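Local coordinates for KLLA0E08119p (Kluyveromyces lactis, PDB 3VA7), which probably carboxylates urea to urea-1-carboxylate at the expense of ATP, using biotin as cofactor, in the first step of the allophanate route of urea degradation, at residues Ile964-Asp969 with Gly1132-Glu1137. Sequence-based numbering, arbitrary orientation.
Sequences IADVND and GEKADE
A salt-bridge network at the C-terminal end of helix 960-967, where a Schellman motif ends the helix, receives K1134 from the first turn of helix 1133-1142. The lysine leaves its helix with CG opposite the backbone N (chi1 -170°) and stays extended to its tip, which carries the ammonium group across to the last turn of the other helix. There K1134 NZ donates to D966 OD2 at 2.7 Å, nearly along the C-O bond of the carboxylate, the two side chains crossing at about a right angle. K1134 NZ also donates to D966 O at 2.9 Å, with a C=O...NZ angle of 139°. One aspartate thus grips the ammonium group by side chain and backbone together. On the opposite face of that carbonyl plane D969 N bonds the same oxygen, as part of the Schellman turn. D969, with positive phi, adds a second, longer salt bridge, OD2 to K1134 NZ at 3.6 Å, and the same OD2 lies 3.6 Å from K1134 CD, where the two side chains cross at a slant. An alanine in place of D966 would remove the shorter salt bridge and would probably leave K1134 held by the backbone oxygen and the longer pairing with D969, its ammonium group freer to shift. Beside this polar group V967 CG2 packs 4.1 Å from A1135 CA, a small apolar patch where the CA atoms of the two segments come closest. The N968 side chain ties this helix end to the loop at L1009. F1138, one turn further along helix 1133-1142, covers D966 and V967, so that the contact joins helix 960-967 of the carboxyltransferase domain to helix 1133-1142, with the loops that carry L721 and L1009 lying against V967 and A1135.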
ATOM      1  N   ILE A 964       8.440  33.256  -1.847  1.00 30.74           N
ATOM      2  CA  ILE A 964       7.502  33.710  -0.830  1.00 31.66           C
ATOM      3  C   ILE A 964       8.094  34.964  -0.199  1.00 31.99           C
ATOM      4  O   ILE A 964       7.425  36.017  -0.114  1.00 31.93           O
ATOM      5  CB  ILE A 964       7.259  32.766   0.413  1.00 32.64           C
ATOM      6  CG1 ILE A 964       6.782  31.322   0.115  1.00 31.86           C
ATOM      7  CG2 ILE A 964       6.368  33.491   1.441  1.00 32.43           C
ATOM      8  CD1 ILE A 964       6.188  31.121  -1.180  1.00 37.34           C
ATOM      9  N   ALA A 965       9.347  34.852   0.250  1.00 31.96           N
ATOM     10  CA  ALA A 965      10.005  35.987   0.948  1.00 32.32           C
ATOM     11  C   ALA A 965      10.000  37.246   0.113  1.00 32.47           C
ATOM     12  O   ALA A 965       9.594  38.305   0.578  1.00 33.27           O
ATOM     13  CB  ALA A 965      11.400  35.649   1.358  1.00 31.36           C
ATOM     14  N   ASP A 966      10.407  37.128  -1.132  1.00 33.36           N
ATOM     15  CA  ASP A 966      10.519  38.296  -2.005  1.00 35.68           C
ATOM     16  C   ASP A 966       9.166  38.962  -2.332  1.00 35.94           C
ATOM     17  O   ASP A 966       9.041  40.184  -2.284  1.00 36.34           O
ATOM     18  CB  ASP A 966      11.303  37.887  -3.263  1.00 36.67           C
ATOM     19  CG  ASP A 966      11.675  39.053  -4.185  1.00 41.99           C
ATOM     20  OD1 ASP A 966      11.964  38.729  -5.369  1.00 50.80           O
ATOM     21  OD2 ASP A 966      11.735  40.252  -3.789  1.00 42.96           O
ATOM     22  N   VAL A 967       8.139  38.171  -2.647  1.00 36.41           N
ATOM     23  CA  VAL A 967       6.875  38.752  -3.090  1.00 35.51           C
ATOM     24  C   VAL A 967       6.158  39.404  -1.905  1.00 35.52           C
ATOM     25  O   VAL A 967       5.361  40.360  -2.043  1.00 36.20           O
ATOM     26  CB  VAL A 967       6.031  37.777  -3.935  1.00 34.64           C
ATOM     27  CG1 VAL A 967       5.476  36.620  -3.077  1.00 36.53           C
ATOM     28  CG2 VAL A 967       4.913  38.523  -4.644  1.00 34.38           C
ATOM     29  N   ASN A 968       6.501  38.940  -0.729  1.00 35.45           N
ATOM     30  CA  ASN A 968       5.958  39.536   0.472  1.00 36.19           C
ATOM     31  C   ASN A 968       6.834  40.606   1.126  1.00 37.18           C
ATOM     32  O   ASN A 968       6.450  41.172   2.136  1.00 37.49           O
ATOM     33  CB  ASN A 968       5.673  38.430   1.474  1.00 36.19           C
ATOM     34  CG  ASN A 968       4.360  37.777   1.231  1.00 34.65           C
ATOM     35  OD1 ASN A 968       3.330  38.356   1.560  1.00 38.92           O
ATOM     36  ND2 ASN A 968       4.369  36.572   0.668  1.00 30.51           N
ATOM     37  N   ASP A 969       8.021  40.849   0.573  1.00 38.55           N
ATOM     38  CA  ASP A 969       8.982  41.752   1.167  1.00 39.79           C
ATOM     39  C   ASP A 969       9.421  41.415   2.560  1.00 38.81           C
ATOM     40  O   ASP A 969       9.434  42.316   3.404  1.00 38.23           O
ATOM     41  CB  ASP A 969       8.404  43.147   1.237  1.00 41.46           C
ATOM     42  CG  ASP A 969       8.992  44.031   0.203  1.00 47.83           C
ATOM     43  OD1 ASP A 969      10.199  44.450   0.366  1.00 53.39           O
ATOM     44  OD2 ASP A 969       8.250  44.237  -0.792  1.00 52.15           O
ATOM     45  N   GLY A1132       0.830  45.631  -3.933  1.00 62.08           N
ATOM     46  CA  GLY A1132       1.454  46.838  -4.480  1.00 62.32           C
ATOM     47  C   GLY A1132       1.974  46.605  -5.876  1.00 62.70           C
ATOM     48  O   GLY A1132       1.590  45.635  -6.517  1.00 62.58           O
ATOM     49  N   GLU A1133       2.835  47.500  -6.363  1.00 63.37           N
ATOM     50  CA  GLU A1133       3.391  47.357  -7.719  1.00 63.80           C
ATOM     51  C   GLU A1133       4.301  46.125  -7.840  1.00 62.66           C
ATOM     52  O   GLU A1133       4.353  45.495  -8.898  1.00 62.60           O
ATOM     53  CB  GLU A1133       4.131  48.624  -8.180  1.00 64.38           C
ATOM     54  CG  GLU A1133       3.366  49.501  -9.193  1.00 68.98           C
ATOM     55  CD  GLU A1133       2.674  50.752  -8.562  1.00 75.69           C
ATOM     56  OE1 GLU A1133       3.332  51.477  -7.751  1.00 77.70           O
ATOM     57  OE2 GLU A1133       1.484  51.024  -8.900  1.00 76.18           O
ATOM     58  N   LYS A1134       4.988  45.775  -6.752  1.00 61.46           N
ATOM     59  CA  LYS A1134       5.930  44.657  -6.772  1.00 60.83           C
ATOM     60  C   LYS A1134       5.232  43.288  -6.943  1.00 59.92           C
ATOM     61  O   LYS A1134       5.646  42.460  -7.773  1.00 59.82           O
ATOM     62  CB  LYS A1134       6.806  44.674  -5.521  1.00 60.96           C
ATOM     63  CG  LYS A1134       7.953  43.688  -5.600  1.00 62.10           C
ATOM     64  CD  LYS A1134       8.578  43.502  -4.251  1.00 63.96           C
ATOM     65  CE  LYS A1134       9.833  42.675  -4.334  1.00 65.24           C
ATOM     66  NZ  LYS A1134      10.506  42.569  -2.990  1.00 65.83           N
ATOM     67  N   ALA A1135       4.174  43.072  -6.163  1.00 58.43           N
ATOM     68  CA  ALA A1135       3.318  41.907  -6.315  1.00 56.74           C
ATOM     69  C   ALA A1135       2.682  41.814  -7.714  1.00 55.88           C
ATOM     70  O   ALA A1135       2.552  40.713  -8.275  1.00 55.74           O
ATOM     71  CB  ALA A1135       2.249  41.927  -5.255  1.00 57.07           C
ATOM     72  N   ASP A1136       2.308  42.963  -8.289  1.00 54.08           N
ATOM     73  CA  ASP A1136       1.728  42.994  -9.635  1.00 52.36           C
ATOM     74  C   ASP A1136       2.727  42.633 -10.734  1.00 51.73           C
ATOM     75  O   ASP A1136       2.342  41.952 -11.695  1.00 51.52           O
ATOM     76  CB  ASP A1136       1.009  44.327  -9.938  1.00 52.58           C
ATOM     77  CG  ASP A1136      -0.277  44.515  -9.112  1.00 52.25           C
ATOM     78  OD1 ASP A1136      -0.602  45.657  -8.798  1.00 51.45           O
ATOM     79  OD2 ASP A1136      -0.964  43.534  -8.749  1.00 53.60           O
ATOM     80  N   GLU A1137       3.997  43.042 -10.605  1.00 50.39           N
ATOM     81  CA  GLU A1137       4.995  42.621 -11.601  1.00 49.56           C
ATOM     82  C   GLU A1137       5.121  41.103 -11.514  1.00 48.41           C
ATOM     83  O   GLU A1137       5.095  40.385 -12.535  1.00 47.80           O
ATOM     84  CB  GLU A1137       6.342  43.354 -11.424  1.00 50.33           C
ATOM     85  CG  GLU A1137       7.381  43.244 -12.605  1.00 51.22           C
ATOM     86  CD  GLU A1137       6.803  43.518 -14.020  1.00 54.65           C
ATOM     87  OE1 GLU A1137       7.523  43.285 -15.038  1.00 53.03           O
ATOM     88  OE2 GLU A1137       5.622  43.947 -14.128  1.00 55.08           O
TER